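Local structure of papain inhibitor (5NTB) at residues 2-13 against 99-110; 33-42 against 69-80. The protein is a heat-stress protein that inhibits papain, bromelain and bovine trypsin and serves as a glutamine and lysine donor substrate for transglutaminase. All blocks are in the same frame, centred on the assembly; numbering follows the deposited sequence.

How the contacts relate
From the N terminus the chain runs through the turn at 2-7 into strand 8-18, whose first half is met in contact 1 by the last residues of the chain, 99-110; this contact therefore closes a loop round almost the whole protein. Contact 2 lies within that loop and closes a shorter one, bringing strand 35-38 alongside the end of strand 65-75. The two neither cross nor share a segment, but the strands of all four segments belong to one curled sheet, in which strand 82-86 pairs with both 8-18 and 35-38. They meet where Trp-41 packs on Pro-3 and Met-8 and takes part in an edge-to-face contact with Phe-108, and both reach one sulfate.

Contact 1 (2-13 against 99-110); sequences IPIGQKMTGKMT and GVVNGITWKFVR. With SO4 (sulfate ion), chain D.
The six-membered ring of Trp-106 carries the methyl of Met-8 on one face, CE lying 3.6 Å from the ring centroid and 16° off its normal, while CZ of Phe-108 sits at its edge, in plane. Phe-108 has Trp-106 CZ3 over one face and Ile-2 CG2 over the opposite one, a CH-pi contact 4.0 Å from the ring centroid. Met-8 SD stands farther above the Trp-106 six-membered ring, 4.8 Å from its centroid, a Met-aromatic contact; the bend at the last torsion (chi3 -67°) sets CE down on the indole. Trp-106 NE1 is hydrogen-bonded to Thr-81 O, which should help to fix the ring's rotation; an alanine here would probably leave the Met-8 methyl without its ring, one face of Phe-108 without its cover and Thr-81 O without its donor. Along the backbone the two ends of the chain pair antiparallel within the curled sheet of a double-psi beta-barrel family protein, Met-8 N giving Trp-106 O a 2.8 Å bond. Gly-103 and Ile-104 both face Gly-10, a G1 bulge at the corner between strands 101-102 and 104-109. Met-12 CG packs 3.8 Å from Ile-104 CG2. Lys-11 NZ bonds sulfate O1 at 2.6 Å, an ion also held by His-82 and Asp-79 N. A water bridges Phe-108 N to Pro-3 O and Gln-6 O, and Lys-7 NZ stands 3.2 Å from Lys-107 NZ, two like charges.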
loop_
_atom_site.group_PDB
_atom_site.type_symbol
_atom_site.label_atom_id
_atom_site.label_comp_id
_atom_site.label_asym_id
_atom_site.label_seq_id
_atom_site.Cartn_x
_atom_site.Cartn_y
_atom_site.Cartn_z
ATOM N N ILE A 2 -3.790 -13.303 -5.130
ATOM C CA ILE A 2 -2.709 -12.362 -4.842
ATOM C C ILE A 2 -1.466 -12.859 -5.576
ATOM O O ILE A 2 -0.929 -13.910 -5.205
ATOM C CB ILE A 2 -2.441 -12.242 -3.339
ATOM C CG1 ILE A 2 -3.684 -11.724 -2.609
ATOM C CG2 ILE A 2 -1.244 -11.314 -3.093
ATOM C CD1 ILE A 2 -3.595 -11.855 -1.094
ATOM N N PRO A 3 -0.995 -12.159 -6.606
ATOM C CA PRO A 3 0.156 -12.664 -7.378
ATOM C C PRO A 3 1.496 -12.322 -6.733
ATOM O O PRO A 3 2.206 -11.400 -7.137
ATOM C CB PRO A 3 -0.021 -11.971 -8.729
ATOM C CG PRO A 3 -0.687 -10.675 -8.388
ATOM C CD PRO A 3 -1.574 -10.943 -7.200
ATOM N N ILE A 4 1.845 -13.100 -5.704
ATOM C CA ILE A 4 3.075 -12.865 -4.962
ATOM C C ILE A 4 4.261 -12.863 -5.909
ATOM O O ILE A 4 4.407 -13.756 -6.754
ATOM C CB ILE A 4 3.256 -13.931 -3.873
ATOM C CG1 ILE A 4 2.074 -13.926 -2.906
ATOM C CG2 ILE A 4 4.586 -13.725 -3.147
ATOM C CD1 ILE A 4 2.028 -12.719 -2.008
ATOM N N GLY A 5 5.117 -11.849 -5.774
ATOM C CA GLY A 5 6.348 -11.757 -6.522
ATOM C C GLY A 5 6.233 -11.119 -7.888
ATOM O O GLY A 5 7.262 -10.876 -8.525
ATOM N N GLN A 6 5.030 -10.835 -8.362
ATOM C CA GLN A 6 4.874 -10.285 -9.702
ATOM C C GLN A 6 5.002 -8.767 -9.649
ATOM O O GLN A 6 4.183 -8.092 -9.017
ATOM C CB GLN A 6 3.542 -10.690 -10.322
ATOM C CG GLN A 6 3.068 -9.708 -11.386
ATOM C CD GLN A 6 1.627 -9.921 -11.792
ATOM O OE1 GLN A 6 0.825 -8.981 -11.780
ATOM N NE2 GLN A 6 1.290 -11.146 -12.174
ATOM N N LYS A 7 6.021 -8.236 -10.313
ATOM C CA LYS A 7 6.239 -6.797 -10.293
ATOM C C LYS A 7 5.206 -6.112 -11.173
ATOM O O LYS A 7 4.874 -6.587 -12.264
ATOM C CB LYS A 7 7.659 -6.448 -10.758
ATOM C CG LYS A 7 8.771 -6.922 -9.818
ATOM C CD LYS A 7 9.720 -5.777 -9.436
ATOM C CE LYS A 7 10.547 -6.100 -8.191
ATOM N NZ LYS A 7 10.673 -7.574 -7.979
ATOM N N MET A 8 4.672 -5.008 -10.678
ATOM C CA MET A 8 3.720 -4.200 -11.417
ATOM C C MET A 8 4.216 -2.772 -11.493
ATOM O O MET A 8 4.856 -2.277 -10.562
ATOM C CB MET A 8 2.356 -4.230 -10.764
ATOM C CG MET A 8 1.657 -5.537 -11.066
ATOM S SD MET A 8 0.192 -5.768 -10.077
ATOM C CE MET A 8 0.880 -5.935 -8.437
ATOM N N THR A 9 3.942 -2.120 -12.613
ATOM C CA THR A 9 4.219 -0.706 -12.735
ATOM C C THR A 9 2.976 0.069 -12.347
ATOM O O THR A 9 1.860 -0.281 -12.739
ATOM C CB THR A 9 4.642 -0.345 -14.158
ATOM O OG1 THR A 9 5.819 -1.091 -14.500
ATOM C CG2 THR A 9 4.952 1.142 -14.239
ATOM N N GLY A 10 3.168 1.112 -11.559
ATOM C CA GLY A 10 2.025 1.927 -11.244
ATOM C C GLY A 10 2.427 3.243 -10.637
ATOM O O GLY A 10 3.472 3.813 -10.969
ATOM N N LYS A 11 1.582 3.744 -9.762
ATOM C CA LYS A 11 1.799 5.044 -9.168
ATOM C C LYS A 11 1.567 4.932 -7.677
ATOM O O LYS A 11 0.926 3.992 -7.187
ATOM C CB LYS A 11 0.879 6.106 -9.773
ATOM C CG LYS A 11 -0.565 5.951 -9.367
ATOM C CD LYS A 11 -1.428 7.107 -9.873
ATOM C CE LYS A 11 -1.942 6.833 -11.272
ATOM N NZ LYS A 11 -3.071 7.735 -11.634
ATOM N N MET A 12 2.110 5.896 -6.958
ATOM C CA MET A 12 1.908 5.947 -5.524
ATOM C C MET A 12 1.493 7.346 -5.106
ATOM O O MET A 12 1.999 8.354 -5.615
ATOM C CB MET A 12 3.156 5.510 -4.758
ATOM C CG MET A 12 4.370 6.387 -4.949
ATOM S SD MET A 12 5.757 5.756 -3.982
ATOM C CE MET A 12 6.963 7.048 -4.284
ATOM N N THR A 13 0.540 7.385 -4.200
ATOM C CA THR A 13 0.185 8.573 -3.448
ATOM C C THR A 13 0.370 8.243 -1.980
ATOM O O THR A 13 0.828 7.156 -1.618
ATOM C CB THR A 13 -1.250 8.992 -3.752
ATOM O OG1 THR A 13 -2.117 7.874 -3.545
ATOM C CG2 THR A 13 -1.378 9.434 -5.199
ATOM N N GLY A 99 3.595 14.835 -4.018
ATOM C CA GLY A 99 2.187 14.481 -3.991
ATOM C C GLY A 99 1.835 13.140 -4.611
ATOM O O GLY A 99 1.266 12.263 -3.950
ATOM N N VAL A 100 2.140 12.976 -5.895
ATOM C CA VAL A 100 1.893 11.724 -6.604
ATOM C C VAL A 100 3.107 11.421 -7.460
ATOM O O VAL A 100 3.659 12.311 -8.115
ATOM C CB VAL A 100 0.615 11.783 -7.457
ATOM C CG1 VAL A 100 0.583 13.062 -8.265
ATOM C CG2 VAL A 100 0.506 10.551 -8.360
ATOM N N VAL A 101 3.539 10.167 -7.435
ATOM C CA VAL A 101 4.689 9.719 -8.205
ATOM C C VAL A 101 4.220 8.625 -9.144
ATOM O O VAL A 101 3.776 7.563 -8.695
ATOM C CB VAL A 101 5.820 9.204 -7.305
ATOM C CG1 VAL A 101 6.914 8.585 -8.145
ATOM C CG2 VAL A 101 6.365 10.324 -6.435
ATOM N N ASN A 102 4.314 8.878 -10.441
ATOM C CA ASN A 102 4.069 7.844 -11.424
ATOM C C ASN A 102 5.352 7.067 -11.670
ATOM O O ASN A 102 6.458 7.529 -11.372
ATOM C CB ASN A 102 3.584 8.453 -12.733
ATOM C CG ASN A 102 2.233 9.113 -12.590
ATOM O OD1 ASN A 102 1.240 8.451 -12.298
ATOM N ND2 ASN A 102 2.189 10.424 -12.776
ATOM N N GLY A 103 5.193 5.880 -12.235
ATOM C CA GLY A 103 6.361 5.112 -12.611
ATOM C C GLY A 103 7.104 4.465 -11.464
ATOM O O GLY A 103 8.332 4.355 -11.515
ATOM N N ILE A 104 6.398 4.045 -10.421
ATOM C CA ILE A 104 6.999 3.194 -9.408
ATOM C C ILE A 104 6.778 1.751 -9.826
ATOM O O ILE A 104 5.987 1.451 -10.727
ATOM C CB ILE A 104 6.408 3.435 -8.007
ATOM C CG1 ILE A 104 4.918 3.062 -8.000
ATOM C CG2 ILE A 104 6.619 4.874 -7.598
ATOM C CD1 ILE A 104 4.440 2.435 -6.715
ATOM N N THR A 105 7.485 0.851 -9.171
ATOM C CA THR A 105 7.217 -0.563 -9.315
ATOM C C THR A 105 6.902 -1.115 -7.937
ATOM O O THR A 105 7.448 -0.656 -6.929
ATOM C CB THR A 105 8.403 -1.299 -9.930
ATOM O OG1 THR A 105 9.453 -1.376 -8.964
ATOM C CG2 THR A 105 8.918 -0.562 -11.199
ATOM N N TRP A 106 5.998 -2.084 -7.892
ATOM C CA TRP A 106 5.662 -2.699 -6.618
ATOM C C TRP A 106 5.222 -4.130 -6.835
ATOM O O TRP A 106 4.812 -4.521 -7.928
ATOM C CB TRP A 106 4.594 -1.887 -5.853
ATOM C CG TRP A 106 3.226 -1.807 -6.460
ATOM C CD1 TRP A 106 2.783 -0.897 -7.379
ATOM C CD2 TRP A 106 2.111 -2.643 -6.149
ATOM N NE1 TRP A 106 1.448 -1.121 -7.660
ATOM C CE2 TRP A 106 1.015 -2.187 -6.918
ATOM C CE3 TRP A 106 1.925 -3.722 -5.280
ATOM C CZ2 TRP A 106 -0.244 -2.786 -6.862
ATOM C CZ3 TRP A 106 0.671 -4.319 -5.215
ATOM C CH2 TRP A 106 -0.406 -3.837 -5.998
ATOM N N LYS A 107 5.316 -4.917 -5.766
ATOM C CA LYS A 107 4.870 -6.297 -5.821
ATOM C C LYS A 107 4.405 -6.689 -4.435
ATOM O O LYS A 107 4.913 -6.184 -3.427
ATOM C CB LYS A 107 5.974 -7.252 -6.301
ATOM C CG LYS A 107 7.185 -7.300 -5.383
ATOM C CD LYS A 107 8.173 -8.347 -5.877
ATOM C CE LYS A 107 9.378 -8.419 -4.978
ATOM N NZ LYS A 107 10.319 -9.503 -5.429
ATOM N N PHE A 108 3.415 -7.570 -4.405
ATOM C CA PHE A 108 3.046 -8.260 -3.177
ATOM C C PHE A 108 4.134 -9.246 -2.785
ATOM O O PHE A 108 4.662 -9.972 -3.635
ATOM C CB PHE A 108 1.740 -9.028 -3.364
ATOM C CG PHE A 108 0.536 -8.159 -3.617
ATOM C CD1 PHE A 108 -0.023 -7.416 -2.587
ATOM C CD2 PHE A 108 -0.069 -8.131 -4.863
ATOM C CE1 PHE A 108 -1.153 -6.636 -2.808
ATOM C CE2 PHE A 108 -1.207 -7.362 -5.090
ATOM C CZ PHE A 108 -1.748 -6.616 -4.051
ATOM N N VAL A 109 4.438 -9.308 -1.487
ATOM C CA VAL A 109 5.385 -10.289 -0.957
ATOM C C VAL A 109 4.845 -10.916 0.322
ATOM O O VAL A 109 3.926 -10.404 0.960
ATOM C CB VAL A 109 6.771 -9.681 -0.660
ATOM C CG1 VAL A 109 7.430 -9.179 -1.932
ATOM C CG2 VAL A 109 6.646 -8.566 0.365
ATOM N N ARG A 110 5.461 -12.033 0.708
ATOM C CA ARG A 110 5.168 -12.665 1.990
ATOM C C ARG A 110 6.435 -12.812 2.826
ATOM O O ARG A 110 6.479 -12.386 3.983
ATOM C CB ARG A 110 4.512 -14.032 1.784
ATOM C CG ARG A 110 3.014 -13.940 1.582
ATOM C CD ARG A 110 2.297 -15.202 2.029
ATOM N NE ARG A 110 0.852 -14.988 2.066
ATOM C CZ ARG A 110 0.032 -15.240 1.048
ATOM N NH1 ARG A 110 -1.268 -15.011 1.166
ATOM N NH2 ARG A 110 0.510 -15.726 -0.091
HETATM S S SO4 D . -6.225 6.521 -10.248
HETATM O O1 SO4 D . -5.159 6.307 -11.225
HETATM O O2 SO4 D . -6.116 7.858 -9.669
HETATM O O3 SO4 D . -6.125 5.505 -9.193
HETATM O O4 SO4 D . -7.518 6.369 -10.917
HETATM O O HOH W 1 2.700 -8.744 -6.855
HETATM O O HOH W 2 9.815 -10.540 -8.040
HETATM O O HOH W 3 1.721 5.801 -13.153
#

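Contact 2 (33-42 against 69-80); sequences DLVAIPAAWW and VPVRDKCPSCDR. With SO4 (sulfate ion), chain D; SO4 (sulfate ion), chain C.
With chi1 at 178° and every later torsion also near anti, Lys-74 stretches its chain over one face of Trp-42, CG 3.7 Å from the centroid of the five-membered ring in a CH-pi contact. Its CE goes on to Ala-39 CB, 3.6 Å away. Trp-41, CG beside its own backbone N (chi1 -60°), directs NE1 in the ring plane to a lone pair of Arg-80 O, 2.9 Å and nearly straight. The guanidinium of Arg-80 turns one face to Trp-41 CZ2, the planes 41° apart, while NH2 and NH1 hold O3 and O4 of the chain C sulfate; Asp-79 N binds the other, chain D. Strands 35-38 and 69-75 themselves pair in parallel, with a beta bulge where Val-35 O receives Arg-72 N at 3.1 Å and, weakly, Asp-73 N. The side chains of Ile-37 and Val-71 cross at about a right angle, CG1 to CG1 3.7 Å. On the other side of the sheet Ala-36 CB rests 3.8 Å from Asp-73 CB, whose carboxylate is bound by Tyr-15 OH and Ala-22 N. Past the strand, the Cys-75 to Cys-78 disulfide spans a type I turn. Ile-37 O is gripped from opposite faces of its plane, by Cys-75 N at 2.9 Å and Trp-42 NE1 at 3.0 Å, so one carbonyl ties the parallel pair to the indole; the chain C sulfate, probably from the crystallisation liquor, would be expected to offset the positive charge of Arg-80.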
loop_
_atom_site.group_PDB
_atom_site.type_symbol
_atom_site.label_atom_id
_atom_site.label_comp_id
_atom_site.label_asym_id
_atom_site.label_seq_id
_atom_site.Cartn_x
_atom_site.Cartn_y
_atom_site.Cartn_z
ATOM N N ASP A 33 4.890 2.775 8.759
ATOM C CA ASP A 33 5.021 2.265 7.396
ATOM C C ASP A 33 3.892 1.280 7.108
ATOM O O ASP A 33 3.759 0.262 7.798
ATOM C CB ASP A 33 6.361 1.557 7.192
ATOM C CG ASP A 33 7.527 2.502 7.090
ATOM O OD1 ASP A 33 7.315 3.717 6.920
ATOM O OD2 ASP A 33 8.679 2.007 7.157
ATOM N N LEU A 34 3.102 1.558 6.074
ATOM C CA LEU A 34 2.054 0.632 5.666
ATOM C C LEU A 34 1.577 1.044 4.283
ATOM O O LEU A 34 1.955 2.095 3.764
ATOM C CB LEU A 34 0.889 0.615 6.663
ATOM C CG LEU A 34 0.255 1.962 7.022
ATOM C CD1 LEU A 34 -0.807 2.411 6.030
ATOM C CD2 LEU A 34 -0.340 1.862 8.419
ATOM N N VAL A 35 0.724 0.211 3.696
ATOM C CA VAL A 35 0.141 0.530 2.401
ATOM C C VAL A 35 -1.347 0.212 2.419
ATOM O O VAL A 35 -1.801 -0.736 3.074
ATOM C CB VAL A 35 0.850 -0.220 1.256
ATOM C CG1 VAL A 35 0.638 -1.699 1.367
ATOM C CG2 VAL A 35 0.367 0.285 -0.115
ATOM N N ALA A 36 -2.105 1.036 1.694
ATOM C CA ALA A 36 -3.497 0.771 1.344
ATOM C C ALA A 36 -3.539 0.262 -0.089
ATOM O O ALA A 36 -3.026 0.923 -1.004
ATOM C CB ALA A 36 -4.348 2.031 1.503
ATOM N N ILE A 37 -4.109 -0.924 -0.268
ATOM C CA ILE A 37 -4.114 -1.652 -1.536
ATOM C C ILE A 37 -5.410 -1.377 -2.295
ATOM O O ILE A 37 -6.495 -1.366 -1.695
ATOM C CB ILE A 37 -3.916 -3.153 -1.279
ATOM C CG1 ILE A 37 -2.502 -3.419 -0.762
ATOM C CG2 ILE A 37 -4.251 -4.013 -2.520
ATOM C CD1 ILE A 37 -1.396 -3.047 -1.733
ATOM N N PRO A 38 -5.343 -1.151 -3.610
ATOM C CA PRO A 38 -6.560 -0.873 -4.390
ATOM C C PRO A 38 -7.635 -1.936 -4.226
ATOM O O PRO A 38 -7.349 -3.134 -4.115
ATOM C CB PRO A 38 -6.060 -0.839 -5.839
ATOM C CG PRO A 38 -4.617 -0.663 -5.766
ATOM C CD PRO A 38 -4.113 -1.025 -4.404
ATOM N N ALA A 39 -8.891 -1.475 -4.296
ATOM C CA ALA A 39 -10.033 -2.332 -3.999
ATOM C C ALA A 39 -10.104 -3.543 -4.920
ATOM O O ALA A 39 -10.622 -4.585 -4.516
ATOM C CB ALA A 39 -11.331 -1.530 -4.093
ATOM N N ALA A 40 -9.568 -3.446 -6.138
ATOM C CA ALA A 40 -9.694 -4.549 -7.088
ATOM C C ALA A 40 -8.987 -5.820 -6.628
ATOM O O ALA A 40 -9.270 -6.901 -7.162
ATOM C CB ALA A 40 -9.166 -4.125 -8.456
ATOM N N TRP A 41 -8.110 -5.733 -5.627
ATOM C CA TRP A 41 -7.410 -6.900 -5.119
ATOM C C TRP A 41 -8.116 -7.560 -3.947
ATOM O O TRP A 41 -7.711 -8.655 -3.548
ATOM C CB TRP A 41 -5.995 -6.515 -4.691
ATOM C CG TRP A 41 -5.190 -5.969 -5.822
ATOM C CD1 TRP A 41 -4.922 -4.655 -6.092
ATOM C CD2 TRP A 41 -4.554 -6.734 -6.851
ATOM N NE1 TRP A 41 -4.159 -4.559 -7.240
ATOM C CE2 TRP A 41 -3.926 -5.822 -7.724
ATOM C CE3 TRP A 41 -4.471 -8.103 -7.131
ATOM C CZ2 TRP A 41 -3.207 -6.242 -8.849
ATOM C CZ3 TRP A 41 -3.751 -8.512 -8.240
ATOM C CH2 TRP A 41 -3.131 -7.588 -9.082
ATOM N N TRP A 42 -9.141 -6.919 -3.388
ATOM C CA TRP A 42 -9.833 -7.448 -2.224
ATOM C C TRP A 42 -10.902 -8.439 -2.668
ATOM O O TRP A 42 -11.567 -8.238 -3.689
ATOM C CB TRP A 42 -10.432 -6.300 -1.404
ATOM C CG TRP A 42 -9.330 -5.439 -0.818
ATOM C CD1 TRP A 42 -8.484 -4.602 -1.510
ATOM C CD2 TRP A 42 -8.911 -5.378 0.558
ATOM N NE1 TRP A 42 -7.582 -4.012 -0.643
ATOM C CE2 TRP A 42 -7.823 -4.475 0.627
ATOM C CE3 TRP A 42 -9.356 -5.990 1.742
ATOM C CZ2 TRP A 42 -7.175 -4.180 1.818
ATOM C CZ3 TRP A 42 -8.711 -5.687 2.928
ATOM C CH2 TRP A 42 -7.622 -4.792 2.955
ATOM N N VAL A 69 6.683 -2.728 3.166
ATOM C CA VAL A 69 5.712 -2.268 4.161
ATOM C C VAL A 69 4.513 -3.208 4.185
ATOM O O VAL A 69 4.140 -3.798 3.164
ATOM C CB VAL A 69 5.238 -0.811 3.888
ATOM C CG1 VAL A 69 6.436 0.153 3.764
ATOM C CG2 VAL A 69 4.368 -0.727 2.640
ATOM N N PRO A 70 3.877 -3.352 5.343
ATOM C CA PRO A 70 2.719 -4.243 5.447
ATOM C C PRO A 70 1.461 -3.665 4.815
ATOM O O PRO A 70 1.191 -2.467 4.884
ATOM C CB PRO A 70 2.536 -4.396 6.962
ATOM C CG PRO A 70 3.087 -3.118 7.516
ATOM C CD PRO A 70 4.271 -2.798 6.646
ATOM N N VAL A 71 0.660 -4.560 4.238
ATOM C CA VAL A 71 -0.698 -4.211 3.827
ATOM C C VAL A 71 -1.560 -4.090 5.073
ATOM O O VAL A 71 -1.714 -5.054 5.831
ATOM C CB VAL A 71 -1.278 -5.264 2.876
ATOM C CG1 VAL A 71 -2.734 -4.943 2.566
ATOM C CG2 VAL A 71 -0.431 -5.382 1.608
ATOM N N ARG A 72 -2.155 -2.922 5.277
ATOM C CA ARG A 72 -3.001 -2.694 6.441
ATOM C C ARG A 72 -4.338 -2.059 6.099
ATOM O O ARG A 72 -5.164 -1.873 6.997
ATOM C CB ARG A 72 -2.286 -1.799 7.462
ATOM C CG ARG A 72 -0.976 -2.372 7.941
ATOM C CD ARG A 72 -1.009 -2.614 9.422
ATOM N NE ARG A 72 0.264 -3.086 9.964
ATOM C CZ ARG A 72 0.564 -4.359 10.187
ATOM N NH1 ARG A 72 -0.311 -5.316 9.907
ATOM N NH2 ARG A 72 1.742 -4.677 10.708
ATOM N N ASP A 73 -4.581 -1.717 4.842
ATOM C CA ASP A 73 -5.750 -0.906 4.542
ATOM C C ASP A 73 -6.116 -1.102 3.081
ATOM O O ASP A 73 -5.360 -1.685 2.298
ATOM C CB ASP A 73 -5.459 0.564 4.858
ATOM C CG ASP A 73 -6.701 1.383 5.209
ATOM O OD1 ASP A 73 -7.841 0.895 5.109
ATOM O OD2 ASP A 73 -6.503 2.571 5.557
ATOM N N LYS A 74 -7.298 -0.604 2.737
ATOM C CA LYS A 74 -7.870 -0.670 1.402
ATOM C C LYS A 74 -8.000 0.743 0.863
ATOM O O LYS A 74 -8.369 1.658 1.599
ATOM C CB LYS A 74 -9.243 -1.340 1.455
ATOM C CG LYS A 74 -10.011 -1.450 0.139
ATOM C CD LYS A 74 -11.193 -2.377 0.378
ATOM C CE LYS A 74 -12.273 -2.278 -0.662
ATOM N NZ LYS A 74 -13.420 -3.102 -0.178
ATOM N N CYS A 75 -7.698 0.923 -0.425
ATOM C CA CYS A 75 -7.878 2.201 -1.107
ATOM C C CYS A 75 -9.039 2.053 -2.080
ATOM O O CYS A 75 -8.859 1.511 -3.184
ATOM C CB CYS A 75 -6.595 2.593 -1.844
ATOM S SG CYS A 75 -6.726 4.148 -2.738
ATOM N N PRO A 76 -10.252 2.484 -1.716
ATOM C CA PRO A 76 -11.395 2.281 -2.620
ATOM C C PRO A 76 -11.304 3.071 -3.912
ATOM O O PRO A 76 -11.881 2.648 -4.923
ATOM C CB PRO A 76 -12.598 2.740 -1.777
ATOM C CG PRO A 76 -12.123 2.703 -0.370
ATOM C CD PRO A 76 -10.668 3.033 -0.416
ATOM N N SER A 77 -10.612 4.201 -3.923
ATOM C CA SER A 77 -10.571 5.046 -5.111
ATOM C C SER A 77 -9.362 4.778 -5.994
ATOM O O SER A 77 -9.223 5.415 -7.045
ATOM C CB SER A 77 -10.582 6.518 -4.699
ATOM O OG SER A 77 -9.463 6.805 -3.880
ATOM N N CYS A 78 -8.487 3.866 -5.595
ATOM C CA CYS A 78 -7.275 3.604 -6.354
ATOM C C CYS A 78 -7.551 2.627 -7.479
ATOM O O CYS A 78 -8.222 1.612 -7.286
ATOM C CB CYS A 78 -6.189 2.997 -5.465
ATOM S SG CYS A 78 -5.383 4.084 -4.287
ATOM N N ASP A 79 -7.019 2.929 -8.666
ATOM C CA ASP A 79 -7.045 1.942 -9.733
ATOM C C ASP A 79 -6.051 0.822 -9.426
ATOM O O ASP A 79 -5.257 0.890 -8.477
ATOM C CB ASP A 79 -6.730 2.587 -11.085
ATOM C CG ASP A 79 -7.407 1.866 -12.264
ATOM O OD1 ASP A 79 -7.929 0.745 -12.091
ATOM O OD2 ASP A 79 -7.421 2.436 -13.374
ATOM N N ARG A 80 -6.081 -0.195 -10.289
ATOM C CA ARG A 80 -5.442 -1.480 -10.015
ATOM C C ARG A 80 -3.982 -1.405 -9.556
ATOM O O ARG A 80 -3.564 -2.164 -8.668
ATOM C CB ARG A 80 -5.553 -2.310 -11.287
ATOM C CG ARG A 80 -5.124 -3.715 -11.143
ATOM C CD ARG A 80 -5.351 -4.444 -12.460
ATOM N NE ARG A 80 -4.664 -5.712 -12.442
ATOM C CZ ARG A 80 -3.398 -5.876 -12.805
ATOM N NH1 ARG A 80 -2.684 -4.830 -13.232
ATOM N NH2 ARG A 80 -2.848 -7.076 -12.743
HETATM S S SO4 D . -6.225 6.521 -10.248
HETATM O O1 SO4 D . -5.159 6.307 -11.225
HETATM O O2 SO4 D . -6.116 7.858 -9.669
HETATM O O3 SO4 D . -6.125 5.505 -9.193
HETATM O O4 SO4 D . -7.518 6.369 -10.917
HETATM S S SO4 C . 0.229 -6.006 -14.921
HETATM O O1 SO4 C . 1.518 -6.367 -15.506
HETATM O O2 SO4 C . -0.630 -5.488 -15.981
HETATM O O3 SO4 C . -0.401 -7.166 -14.304
HETATM O O4 SO4 C . 0.391 -4.948 -13.927
HETATM O O HOH W 4 -9.045 -0.999 -7.781
#